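Local coordinates for protein metagenomic carboxyl esterase MGS0156 (Uncultured organism, PDB 5D8M) that probably hydrolyses carboxylic esters by the serine hydrolase chemistry of the alpha/beta-hydrolase fold, at residues P93-E98 with T219-S224; A137-V142 with V162-A167; I152-H157 with P172-R177; E166-Y171 with V243-L248. All blocks are in the same frame, centred on the assembly; numbering follows the deposited sequence.

Contact 1 (P93-E98 with T219-S224); sequences PGLLAE and TEALDS
Leu95 spreads its two methyl branches over helix 220-223, and each branch has its own partner. CD1 of Leu95 lies 3.6 Å from CB of Ala221. CD2 of Leu95 reaches CD1 of Leu222 at 4.0 Å, and these two leucine side chains cross at about a right angle. The Leu95 side chain leaves with CG anti to the backbone N (chi1 -170°), which carries both methyls out of the loop toward the helix. No hydrogen bond joins the segments; the contact is apolar and small, about 107 Å² in all.

Segment 93-98 follows strand 87-92. In alpha/beta hydrolases the loop at this place often carries the oxyanion hole, and the position here is consistent with that. Helix 220-223 belongs to the long insertion between strands 178-184 and 244-248, where relatives often carry a cap.

The polar bonds lie within each segment or run to residues outside the pair. In the loop, Gly94 to Ala97 form a type II beta turn, closed by Ala97 N to Gly94 O at 3.2 Å. At the start of the helix, Thr219 OG1 donates to Asp223 OD1 at 2.7 Å. The hydroxyl meets that oxygen from above the carboxylate plane, 38° out of it. Glu98 ties the loop to Arg125 by a salt bridge. On the helix side, the N-H of Ala221 is bonded to Glu206, and Leu222 also packs on Leu202 of helix 199-207.

Contact 2 (A137-V142 with V162-A167); sequences AIIHEV and VDVLEA
Ile139 meets Asp163 and Val164 with a single atom, its CD1 methyl. The methyl lies 3.7 Å from CB of Asp163. It lies 3.9 Å from CG2 of Val164. Ile139 crosses both side chains at about a right angle, its end methyl meeting the CB of Asp163 and one methyl of Val164. The isoleucine has CG1 anti to the carbonyl carbon (chi1 -65°), and the chain then runs on extended at chi2 (163°), which brings CD1 to the facing helix. Ala167, one turn further along, presents only a methyl on this side, and its nearest approach is looser.

Asp163 lends only its CB to the apolar contact. Its carboxylate turns to other partners and is well gripped for a buried acid. OD1 takes a hydrogen bond from Ser132 OG and forms a salt bridge with Lys159. OD2 accepts from Asn135 ND2. These bonds probably fix the carboxylate's rotation and would favour its charged form. The bonds to Ser132 and Asn135 tie helix 159-170 to the start of helix 132-143, while Lys159 holds the carboxylate from within Asp163's own helix.

Further along the same interface, Ala167 packs on Ala136, a pairing of small side chains. Beneath both helices, Phe154 of strand 151-157 touches Ile139 and Val164. Helices 132-143 and 159-170 therefore lie side by side on one face of the parallel sheet, with that strand linking them in the chain.

Contact 3 (I152-H157 with P172-R177); sequences IVFVTH and PDLAAR
Ile152 packs against the guanidinium of Arg177, and this is the tight end of the contact. Its CG1 sits over one face of the flat group, offset toward the rim, with Ile152 CG1 3.6 Å from Arg177 CZ. The arginine gets there by setting CG anti to the backbone N (chi1 -179°) and then bending at chi2 (71°). Its N-H groups are used elsewhere: NH1 bonds to Asp150 O, and NH2 more weakly to Pro147 O. Replacing Arg177 by an alanine would probably uncover Ile152 on this side and leave Asp150 O without its arginine donor.

The apolar pair, Leu174 and Phe154, is looser. Leu174 CD1 comes to the edge of the Phe154 ring, near its plane, 4.1 Å from Phe154 CZ. At the Ile152 end a water joins the backbones: Ile152 N donates to it at 2.8 Å, and it donates to Arg177 O.

Strand 151-157 and strand 178-184 are parallel neighbours bonded through Ile152 and Phe154. Helices 159-170 and 172-177 connect them, so the contact closes a beta-alpha-beta crossover of the alpha/beta-hydrolase sheet.

Contact 4 (E166-Y171 with V243-L248); sequences EALVSY and VRYYSL
Leu168 makes a buried, purely apolar helix-to-sheet contact with Val243 and Tyr245, where helix 159-170 lies over the beginning of strand 244-248. All of it rests on the CD1 methyl of the leucine. That methyl comes to the edge of the tyrosine ring, near its plane, with Leu168 CD1 4.2 Å from Tyr245 CE1. The two side chains approach from opposite directions. Val243 adds a second, more distant touch, Leu168 CD1 to Val243 CG1 at 4.4 Å.

The leucine chain has CG anti to the carbonyl carbon (chi1 -68°) and is extended beyond it (chi2 176°), which carries CD1 down toward the sheet. The tyrosine ring is held at its far end, where its OH is hydrogen-bonded to Pro240 O. That bond satisfies the hydroxyl of a buried side chain and probably limits the ring's movement.

Strand 178-184 runs between strands 151-157 and 244-248, and both Leu168 and Tyr245 touch its Val181. The leucine therefore reaches past the middle strand to the next one. Helices packed on a parallel sheet in this way belong to the alpha/beta sandwich architecture, of which the alpha/beta-hydrolase fold is one form. In that fold, the helix after strand 151-157 probably corresponds to the one that usually follows the nucleophile elbow.

In the fold
Contacts 2, 3 and 4 form one continuous buried region on a single face of the sheet. Contacts 2 and 4 use successive parts of helix 159-170 and share Glu166 and Ala167. Contacts 3 and 4 reach the same sheet, and Leu174 packs on both Ala167 and Leu168. His140 of contact 2 reaches Asp173 of contact 3 and stacks on Tyr171 of contact 4. Contact 1 stands apart and only partly buried, its centre about 13 Å from that of contact 2, and joins a loop to the insertion. All four are mainly apolar; contacts 1 and 2 are aliphatic throughout, while contacts 3 and 4 add a ring edge. Contact 3 differs by its guanidinium face and bridging water, and contact 2 by the buried carboxylate beside it.

Contact 1 (P93-E98 with T219-S224)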
loop_
_atom_site.group_PDB
_atom_site.type_symbol
_atom_site.label_atom_id
_atom_site.label_comp_id
_atom_site.label_asym_id
_atom_site.label_seq_id
_atom_site.Cartn_x
_atom_site.Cartn_y
_atom_site.Cartn_z
ATOM N N PRO A 93 4.666 6.768 0.560
ATOM C CA PRO A 93 4.910 5.788 1.625
ATOM C C PRO A 93 4.041 5.990 2.842
ATOM O O PRO A 93 3.246 6.922 2.882
ATOM C CB PRO A 93 6.379 6.026 1.985
ATOM C CG PRO A 93 6.535 7.481 1.796
ATOM C CD PRO A 93 5.696 7.825 0.556
ATOM N N GLY A 94 4.247 5.154 3.851
ATOM C CA GLY A 94 3.403 5.153 5.030
ATOM C C GLY A 94 4.039 5.580 6.344
ATOM O O GLY A 94 4.984 6.361 6.379
ATOM N N LEU A 95 3.464 5.072 7.435
ATOM C CA LEU A 95 3.857 5.426 8.781
ATOM C C LEU A 95 5.325 5.079 9.035
ATOM O O LEU A 95 5.756 3.963 8.758
ATOM C CB LEU A 95 2.962 4.689 9.796
ATOM C CG LEU A 95 3.051 5.108 11.265
ATOM C CD1 LEU A 95 2.488 6.510 11.405
ATOM C CD2 LEU A 95 2.276 4.127 12.133
ATOM N N LEU A 96 6.075 6.045 9.560
ATOM C CA LEU A 96 7.478 5.866 9.941
ATOM C C LEU A 96 8.440 5.699 8.760
ATOM O O LEU A 96 9.636 5.548 8.966
ATOM C CB LEU A 96 7.638 4.661 10.883
ATOM C CG LEU A 96 7.030 4.827 12.274
ATOM C CD1 LEU A 96 7.420 3.652 13.172
ATOM C CD2 LEU A 96 7.483 6.141 12.898
ATOM N N ALA A 97 7.941 5.734 7.526
ATOM C CA ALA A 97 8.831 5.530 6.378
ATOM C C ALA A 97 9.895 6.624 6.336
ATOM O O ALA A 97 11.101 6.368 6.101
ATOM C CB ALA A 97 8.026 5.486 5.082
ATOM N N GLU A 98 9.458 7.835 6.652
ATOM C CA GLU A 98 10.360 8.977 6.653
ATOM C C GLU A 98 11.490 8.773 7.642
ATOM O O GLU A 98 12.624 9.171 7.386
ATOM C CB GLU A 98 9.597 10.265 6.988
ATOM C CG GLU A 98 10.458 11.529 6.881
ATOM C CD GLU A 98 9.711 12.777 7.343
ATOM O OE1 GLU A 98 8.833 12.657 8.236
ATOM O OE2 GLU A 98 10.008 13.872 6.826
ATOM N N THR A 219 -1.146 12.457 19.044
ATOM C CA THR A 219 -1.021 11.172 18.375
ATOM C C THR A 219 -1.601 11.253 16.962
ATOM O O THR A 219 -2.258 10.319 16.511
ATOM C CB THR A 219 -1.739 10.051 19.145
ATOM O OG1 THR A 219 -3.132 10.377 19.260
ATOM C CG2 THR A 219 -1.131 9.879 20.544
ATOM N N GLU A 220 -1.341 12.362 16.269
ATOM C CA GLU A 220 -1.959 12.640 14.962
ATOM C C GLU A 220 -1.799 11.511 13.926
ATOM O O GLU A 220 -2.749 11.157 13.217
ATOM C CB GLU A 220 -1.410 13.961 14.385
ATOM C CG GLU A 220 0.120 14.035 14.163
ATOM C CD GLU A 220 0.571 15.380 13.535
ATOM O OE1 GLU A 220 1.149 16.224 14.255
ATOM O OE2 GLU A 220 0.358 15.592 12.319
ATOM N N ALA A 221 -0.610 10.939 13.844
ATOM C CA ALA A 221 -0.338 9.877 12.878
ATOM C C ALA A 221 -1.172 8.609 13.163
ATOM O O ALA A 221 -1.795 8.029 12.256
ATOM C CB ALA A 221 1.152 9.542 12.883
ATOM N N LEU A 222 -1.193 8.197 14.430
ATOM C CA LEU A 222 -1.971 7.019 14.829
ATOM C C LEU A 222 -3.470 7.275 14.798
ATOM O O LEU A 222 -4.238 6.372 14.480
ATOM C CB LEU A 222 -1.574 6.533 16.233
ATOM C CG LEU A 222 -0.319 5.658 16.296
ATOM C CD1 LEU A 222 -0.308 4.607 15.191
ATOM C CD2 LEU A 222 0.914 6.543 16.197
ATOM N N ASP A 223 -3.903 8.493 15.119
ATOM C CA ASP A 223 -5.326 8.838 15.003
ATOM C C ASP A 223 -5.849 8.553 13.596
ATOM O O ASP A 223 -7.002 8.157 13.399
ATOM C CB ASP A 223 -5.561 10.310 15.320
ATOM C CG ASP A 223 -5.297 10.650 16.770
ATOM O OD1 ASP A 223 -5.188 9.728 17.604
ATOM O OD2 ASP A 223 -5.184 11.856 17.068
ATOM N N SER A 224 -4.984 8.765 12.617
ATOM C CA SER A 224 -5.359 8.586 11.229
ATOM C C SER A 224 -5.522 7.113 10.879
ATOM O O SER A 224 -6.114 6.785 9.852
ATOM C CB SER A 224 -4.318 9.230 10.306
ATOM O OG SER A 224 -4.332 10.626 10.449
#

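Contact 2 (A137-V142 with V162-A167)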
loop_
_atom_site.group_PDB
_atom_site.type_symbol
_atom_site.label_atom_id
_atom_site.label_comp_id
_atom_site.label_asym_id
_atom_site.label_seq_id
_atom_site.Cartn_x
_atom_site.Cartn_y
_atom_site.Cartn_z
ATOM N N ALA A 137 -1.853 17.592 2.260
ATOM C CA ALA A 137 -1.465 18.883 1.704
ATOM C C ALA A 137 -0.097 18.802 1.011
ATOM O O ALA A 137 0.137 19.454 -0.012
ATOM C CB ALA A 137 -1.472 19.962 2.792
ATOM N N ILE A 138 0.809 18.009 1.571
ATOM C CA ILE A 138 2.117 17.786 0.961
ATOM C C ILE A 138 1.956 17.173 -0.435
ATOM O O ILE A 138 2.567 17.627 -1.414
ATOM C CB ILE A 138 2.992 16.870 1.862
ATOM C CG1 ILE A 138 3.391 17.653 3.110
ATOM C CG2 ILE A 138 4.221 16.341 1.094
ATOM C CD1 ILE A 138 4.062 16.810 4.232
ATOM N N ILE A 139 1.103 16.157 -0.509
ATOM C CA ILE A 139 0.858 15.435 -1.747
ATOM C C ILE A 139 0.240 16.366 -2.789
ATOM O O ILE A 139 0.679 16.416 -3.952
ATOM C CB ILE A 139 -0.049 14.220 -1.483
ATOM C CG1 ILE A 139 0.689 13.218 -0.580
ATOM C CG2 ILE A 139 -0.450 13.570 -2.788
ATOM C CD1 ILE A 139 -0.240 12.192 0.074
ATOM N N HIS A 140 -0.759 17.123 -2.359
ATOM C CA HIS A 140 -1.365 18.151 -3.186
ATOM C C HIS A 140 -0.319 19.101 -3.806
ATOM O O HIS A 140 -0.372 19.401 -5.002
ATOM C CB HIS A 140 -2.362 18.954 -2.348
ATOM C CG HIS A 140 -3.120 19.975 -3.125
ATOM N ND1 HIS A 140 -3.419 21.219 -2.615
ATOM C CD2 HIS A 140 -3.666 19.933 -4.366
ATOM C CE1 HIS A 140 -4.114 21.901 -3.510
ATOM N NE2 HIS A 140 -4.273 21.145 -4.583
ATOM N N GLU A 141 0.634 19.572 -3.009
ATOM C CA GLU A 141 1.624 20.519 -3.535
ATOM C C GLU A 141 2.617 19.853 -4.503
ATOM O O GLU A 141 3.071 20.466 -5.472
ATOM C CB GLU A 141 2.398 21.190 -2.397
ATOM C CG GLU A 141 1.550 21.995 -1.440
ATOM C CD GLU A 141 0.784 23.117 -2.122
ATOM O OE1 GLU A 141 -0.343 23.405 -1.674
ATOM O OE2 GLU A 141 1.304 23.721 -3.091
ATOM N N VAL A 142 2.975 18.610 -4.228
ATOM C CA VAL A 142 3.905 17.890 -5.090
ATOM C C VAL A 142 3.295 17.670 -6.481
ATOM O O VAL A 142 3.891 18.011 -7.491
ATOM C CB VAL A 142 4.312 16.508 -4.491
ATOM C CG1 VAL A 142 5.011 15.646 -5.562
ATOM C CG2 VAL A 142 5.225 16.697 -3.282
ATOM N N VAL A 162 -4.129 6.233 2.551
ATOM C CA VAL A 162 -5.213 7.058 3.054
ATOM C C VAL A 162 -4.793 8.511 3.140
ATOM O O VAL A 162 -5.654 9.373 3.063
ATOM C CB VAL A 162 -5.733 6.550 4.404
ATOM C CG1 VAL A 162 -6.354 5.160 4.187
ATOM C CG2 VAL A 162 -4.630 6.466 5.424
ATOM N N ASP A 163 -3.487 8.784 3.223
ATOM C CA ASP A 163 -2.982 10.132 2.961
ATOM C C ASP A 163 -3.499 10.594 1.571
ATOM O O ASP A 163 -4.013 11.694 1.421
ATOM C CB ASP A 163 -1.443 10.179 2.986
ATOM C CG ASP A 163 -0.836 10.019 4.389
ATOM O OD1 ASP A 163 -1.563 10.047 5.424
ATOM O OD2 ASP A 163 0.416 9.876 4.443
ATOM N N VAL A 164 -3.395 9.730 0.559
ATOM C CA VAL A 164 -3.818 10.092 -0.800
ATOM C C VAL A 164 -5.345 10.197 -0.916
ATOM O O VAL A 164 -5.853 11.156 -1.504
ATOM C CB VAL A 164 -3.264 9.085 -1.851
ATOM C CG1 VAL A 164 -3.924 9.276 -3.217
ATOM C CG2 VAL A 164 -1.745 9.265 -2.007
ATOM N N LEU A 165 -6.085 9.248 -0.337
ATOM C CA LEU A 165 -7.552 9.327 -0.391
ATOM C C LEU A 165 -8.066 10.609 0.281
ATOM O O LEU A 165 -8.991 11.253 -0.219
ATOM C CB LEU A 165 -8.197 8.096 0.275
ATOM C CG LEU A 165 -8.006 6.750 -0.442
ATOM C CD1 LEU A 165 -8.859 5.609 0.191
ATOM C CD2 LEU A 165 -8.277 6.875 -1.958
ATOM N N GLU A 166 -7.482 10.978 1.415
ATOM C CA GLU A 166 -7.904 12.208 2.065
ATOM C C GLU A 166 -7.587 13.413 1.182
ATOM O O GLU A 166 -8.356 14.367 1.131
ATOM C CB GLU A 166 -7.246 12.353 3.446
ATOM C CG GLU A 166 -7.702 11.227 4.414
ATOM C CD GLU A 166 -7.757 11.620 5.898
ATOM O OE1 GLU A 166 -7.419 12.774 6.267
ATOM O OE2 GLU A 166 -8.157 10.749 6.702
ATOM N N ALA A 167 -6.459 13.358 0.483
ATOM C CA ALA A 167 -6.099 14.432 -0.448
ATOM C C ALA A 167 -7.130 14.534 -1.586
ATOM O O ALA A 167 -7.596 15.619 -1.929
ATOM C CB ALA A 167 -4.694 14.195 -1.003
#

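Contact 3 (I152-H157 with P172-R177)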
loop_
_atom_site.group_PDB
_atom_site.type_symbol
_atom_site.label_atom_id
_atom_site.label_comp_id
_atom_site.label_asym_id
_atom_site.label_seq_id
_atom_site.Cartn_x
_atom_site.Cartn_y
_atom_site.Cartn_z
ATOM N N ILE A 152 -1.199 10.680 -14.123
ATOM C CA ILE A 152 -0.824 10.465 -12.733
ATOM C C ILE A 152 -1.457 9.194 -12.156
ATOM O O ILE A 152 -2.687 9.059 -12.116
ATOM C CB ILE A 152 -1.225 11.677 -11.870
ATOM C CG1 ILE A 152 -0.479 12.922 -12.356
ATOM C CG2 ILE A 152 -0.953 11.400 -10.401
ATOM C CD1 ILE A 152 1.055 12.801 -12.261
ATOM N N VAL A 153 -0.602 8.254 -11.754
ATOM C CA VAL A 153 -1.049 7.035 -11.096
ATOM C C VAL A 153 -0.362 6.913 -9.737
ATOM O O VAL A 153 0.834 6.650 -9.665
ATOM C CB VAL A 153 -0.755 5.787 -11.963
ATOM C CG1 VAL A 153 -1.095 4.486 -11.179
ATOM C CG2 VAL A 153 -1.541 5.864 -13.270
ATOM N N PHE A 154 -1.108 7.128 -8.658
ATOM C CA PHE A 154 -0.549 6.952 -7.322
ATOM C C PHE A 154 -0.320 5.472 -7.059
ATOM O O PHE A 154 -1.171 4.645 -7.391
ATOM C CB PHE A 154 -1.481 7.516 -6.239
ATOM C CG PHE A 154 -1.516 9.030 -6.184
ATOM C CD1 PHE A 154 -0.505 9.732 -5.556
ATOM C CD2 PHE A 154 -2.568 9.742 -6.761
ATOM C CE1 PHE A 154 -0.521 11.125 -5.484
ATOM C CE2 PHE A 154 -2.595 11.142 -6.693
ATOM C CZ PHE A 154 -1.568 11.832 -6.043
ATOM N N VAL A 155 0.843 5.157 -6.493
ATOM C CA VAL A 155 1.106 3.835 -5.954
ATOM C C VAL A 155 1.525 4.038 -4.516
ATOM O O VAL A 155 2.545 4.675 -4.246
ATOM C CB VAL A 155 2.198 3.089 -6.730
ATOM C CG1 VAL A 155 2.401 1.706 -6.138
ATOM C CG2 VAL A 155 1.795 2.980 -8.215
ATOM N N THR A 156 0.691 3.558 -3.601
ATOM C CA THR A 156 0.773 3.963 -2.212
ATOM C C THR A 156 0.992 2.746 -1.344
ATOM O O THR A 156 0.629 1.634 -1.739
ATOM C CB THR A 156 -0.535 4.707 -1.781
ATOM O OG1 THR A 156 -1.661 3.812 -1.835
ATOM C CG2 THR A 156 -0.849 5.853 -2.734
ATOM N N HIS A 157 1.575 2.951 -0.161
ATOM C CA HIS A 157 1.814 1.857 0.770
ATOM C C HIS A 157 1.317 2.263 2.159
ATOM O O HIS A 157 1.550 3.399 2.608
ATOM C CB HIS A 157 3.319 1.502 0.806
ATOM C CG HIS A 157 3.675 0.407 1.774
ATOM N ND1 HIS A 157 4.569 0.592 2.806
ATOM C CD2 HIS A 157 3.273 -0.884 1.850
ATOM C CE1 HIS A 157 4.711 -0.539 3.473
ATOM N NE2 HIS A 157 3.941 -1.454 2.909
ATOM N N PRO A 172 -10.403 18.987 -4.922
ATOM C CA PRO A 172 -10.989 18.652 -6.227
ATOM C C PRO A 172 -10.018 18.837 -7.395
ATOM O O PRO A 172 -10.104 18.115 -8.376
ATOM C CB PRO A 172 -12.160 19.633 -6.350
ATOM C CG PRO A 172 -12.526 19.952 -4.944
ATOM C CD PRO A 172 -11.247 19.916 -4.149
ATOM N N ASP A 173 -9.108 19.796 -7.305
ATOM C CA ASP A 173 -8.157 19.974 -8.393
ATOM C C ASP A 173 -7.169 18.800 -8.477
ATOM O O ASP A 173 -6.748 18.423 -9.572
ATOM C CB ASP A 173 -7.413 21.302 -8.250
ATOM C CG ASP A 173 -6.748 21.466 -6.892
ATOM O OD1 ASP A 173 -7.290 20.969 -5.881
ATOM O OD2 ASP A 173 -5.686 22.119 -6.833
ATOM N N LEU A 174 -6.801 18.214 -7.335
ATOM C CA LEU A 174 -5.977 17.011 -7.368
ATOM C C LEU A 174 -6.776 15.837 -7.954
ATOM O O LEU A 174 -6.272 15.061 -8.763
ATOM C CB LEU A 174 -5.466 16.661 -5.970
ATOM C CG LEU A 174 -4.721 15.339 -5.901
ATOM C CD1 LEU A 174 -3.473 15.435 -6.788
ATOM C CD2 LEU A 174 -4.341 14.988 -4.469
ATOM N N ALA A 175 -8.030 15.711 -7.554
ATOM C CA ALA A 175 -8.888 14.644 -8.081
ATOM C C ALA A 175 -8.972 14.721 -9.599
ATOM O O ALA A 175 -8.829 13.715 -10.297
ATOM C CB ALA A 175 -10.272 14.734 -7.492
ATOM N N ALA A 176 -9.205 15.926 -10.108
ATOM C CA ALA A 176 -9.329 16.133 -11.554
ATOM C C ALA A 176 -8.019 15.819 -12.282
ATOM O O ALA A 176 -8.012 15.506 -13.460
ATOM C CB ALA A 176 -9.758 17.550 -11.839
ATOM N N ARG A 177 -6.913 15.908 -11.565
ATOM C CA ARG A 177 -5.587 15.675 -12.121
ATOM C C ARG A 177 -5.190 14.179 -12.114
ATOM O O ARG A 177 -4.265 13.755 -12.809
ATOM C CB ARG A 177 -4.570 16.490 -11.311
ATOM C CG ARG A 177 -3.140 16.394 -11.762
ATOM C CD ARG A 177 -2.930 17.117 -13.090
ATOM N NE ARG A 177 -1.578 16.878 -13.580
ATOM C CZ ARG A 177 -1.240 15.847 -14.354
ATOM N NH1 ARG A 177 -2.164 14.970 -14.735
ATOM N NH2 ARG A 177 0.024 15.697 -14.747
HETATM O O HOH W 1 -3.596 11.974 -14.898
#

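Contact 4 (E166-Y171 with V243-L248)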
loop_
_atom_site.group_PDB
_atom_site.type_symbol
_atom_site.label_atom_id
_atom_site.label_comp_id
_atom_site.label_asym_id
_atom_site.label_seq_id
_atom_site.Cartn_x
_atom_site.Cartn_y
_atom_site.Cartn_z
ATOM N N GLU A 166 -7.482 10.978 1.415
ATOM C CA GLU A 166 -7.904 12.208 2.065
ATOM C C GLU A 166 -7.587 13.413 1.182
ATOM O O GLU A 166 -8.356 14.367 1.131
ATOM C CB GLU A 166 -7.246 12.353 3.446
ATOM C CG GLU A 166 -7.702 11.227 4.414
ATOM C CD GLU A 166 -7.757 11.620 5.898
ATOM O OE1 GLU A 166 -7.419 12.774 6.267
ATOM O OE2 GLU A 166 -8.157 10.749 6.702
ATOM N N ALA A 167 -6.459 13.358 0.483
ATOM C CA ALA A 167 -6.099 14.432 -0.448
ATOM C C ALA A 167 -7.130 14.534 -1.586
ATOM O O ALA A 167 -7.596 15.619 -1.929
ATOM C CB ALA A 167 -4.694 14.195 -1.003
ATOM N N LEU A 168 -7.507 13.398 -2.157
ATOM C CA LEU A 168 -8.466 13.390 -3.285
ATOM C C LEU A 168 -9.819 13.943 -2.863
ATOM O O LEU A 168 -10.488 14.631 -3.609
ATOM C CB LEU A 168 -8.619 11.967 -3.838
ATOM C CG LEU A 168 -7.341 11.478 -4.522
ATOM C CD1 LEU A 168 -7.490 10.054 -4.951
ATOM C CD2 LEU A 168 -7.063 12.352 -5.745
ATOM N N VAL A 169 -10.206 13.649 -1.634
ATOM C CA VAL A 169 -11.441 14.171 -1.091
ATOM C C VAL A 169 -11.344 15.655 -0.763
ATOM O O VAL A 169 -12.311 16.394 -0.922
ATOM C CB VAL A 169 -11.856 13.385 0.171
ATOM C CG1 VAL A 169 -12.990 14.097 0.901
ATOM C CG2 VAL A 169 -12.283 11.969 -0.221
ATOM N N SER A 170 -10.182 16.104 -0.303
ATOM C CA SER A 170 -10.011 17.505 0.102
ATOM C C SER A 170 -9.764 18.466 -1.058
ATOM O O SER A 170 -10.142 19.637 -0.991
ATOM C CB SER A 170 -8.849 17.632 1.088
ATOM O OG SER A 170 -9.164 16.959 2.288
ATOM N N TYR A 171 -9.110 17.986 -2.110
ATOM C CA TYR A 171 -8.689 18.879 -3.189
ATOM C C TYR A 171 -9.252 18.430 -4.522
ATOM O O TYR A 171 -8.673 17.589 -5.177
ATOM C CB TYR A 171 -7.155 18.936 -3.242
ATOM C CG TYR A 171 -6.533 19.264 -1.899
ATOM C CD1 TYR A 171 -6.580 20.561 -1.397
ATOM C CD2 TYR A 171 -5.893 18.296 -1.142
ATOM C CE1 TYR A 171 -6.013 20.882 -0.175
ATOM C CE2 TYR A 171 -5.327 18.604 0.094
ATOM C CZ TYR A 171 -5.387 19.899 0.571
ATOM O OH TYR A 171 -4.825 20.224 1.790
ATOM N N VAL A 243 -11.708 9.013 -10.682
ATOM C CA VAL A 243 -10.443 8.320 -10.376
ATOM C C VAL A 243 -10.677 6.794 -10.278
ATOM O O VAL A 243 -11.690 6.365 -9.741
ATOM C CB VAL A 243 -9.839 8.830 -9.049
ATOM C CG1 VAL A 243 -8.516 8.107 -8.737
ATOM C CG2 VAL A 243 -9.654 10.343 -9.083
ATOM N N ARG A 244 -9.783 5.973 -10.823
ATOM C CA ARG A 244 -9.917 4.525 -10.674
ATOM C C ARG A 244 -9.092 4.028 -9.486
ATOM O O ARG A 244 -7.964 4.468 -9.291
ATOM C CB ARG A 244 -9.482 3.819 -11.944
ATOM C CG ARG A 244 -10.130 4.387 -13.197
ATOM C CD ARG A 244 -11.387 3.670 -13.550
ATOM N NE ARG A 244 -11.128 2.719 -14.628
ATOM C CZ ARG A 244 -11.153 3.016 -15.927
ATOM N NH1 ARG A 244 -11.446 4.248 -16.341
ATOM N NH2 ARG A 244 -10.889 2.067 -16.815
ATOM N N TYR A 245 -9.647 3.100 -8.708
ATOM C CA TYR A 245 -8.957 2.591 -7.528
ATOM C C TYR A 245 -8.626 1.113 -7.690
ATOM O O TYR A 245 -9.417 0.340 -8.253
ATOM C CB TYR A 245 -9.812 2.824 -6.271
ATOM C CG TYR A 245 -10.217 4.274 -6.138
ATOM C CD1 TYR A 245 -9.365 5.201 -5.555
ATOM C CD2 TYR A 245 -11.436 4.725 -6.628
ATOM C CE1 TYR A 245 -9.723 6.534 -5.456
ATOM C CE2 TYR A 245 -11.801 6.052 -6.532
ATOM C CZ TYR A 245 -10.944 6.955 -5.946
ATOM O OH TYR A 245 -11.325 8.293 -5.848
ATOM N N TYR A 246 -7.452 0.736 -7.199
ATOM C CA TYR A 246 -6.971 -0.630 -7.297
ATOM C C TYR A 246 -6.307 -1.009 -5.994
ATOM O O TYR A 246 -5.643 -0.173 -5.376
ATOM C CB TYR A 246 -5.963 -0.789 -8.450
ATOM C CG TYR A 246 -6.431 -0.223 -9.782
ATOM C CD1 TYR A 246 -6.268 1.126 -10.078
ATOM C CD2 TYR A 246 -6.997 -1.046 -10.750
ATOM C CE1 TYR A 246 -6.684 1.656 -11.312
ATOM C CE2 TYR A 246 -7.407 -0.536 -11.979
ATOM C CZ TYR A 246 -7.251 0.815 -12.247
ATOM O OH TYR A 246 -7.630 1.320 -13.448
ATOM N N SER A 247 -6.448 -2.267 -5.577
ATOM C CA SER A 247 -5.875 -2.658 -4.291
ATOM C C SER A 247 -5.186 -4.019 -4.365
ATOM O O SER A 247 -5.698 -4.961 -5.007
ATOM C CB SER A 247 -6.965 -2.702 -3.204
ATOM O OG SER A 247 -7.627 -1.442 -3.068
ATOM N N LEU A 248 -4.048 -4.090 -3.680
ATOM C CA LEU A 248 -3.319 -5.317 -3.383
ATOM C C LEU A 248 -3.277 -5.456 -1.874
ATOM O O LEU A 248 -2.928 -4.502 -1.184
ATOM C CB LEU A 248 -1.904 -5.269 -3.951
ATOM C CG LEU A 248 -1.815 -5.355 -5.473
ATOM C CD1 LEU A 248 -0.511 -4.694 -5.932
ATOM C CD2 LEU A 248 -1.834 -6.808 -5.921
#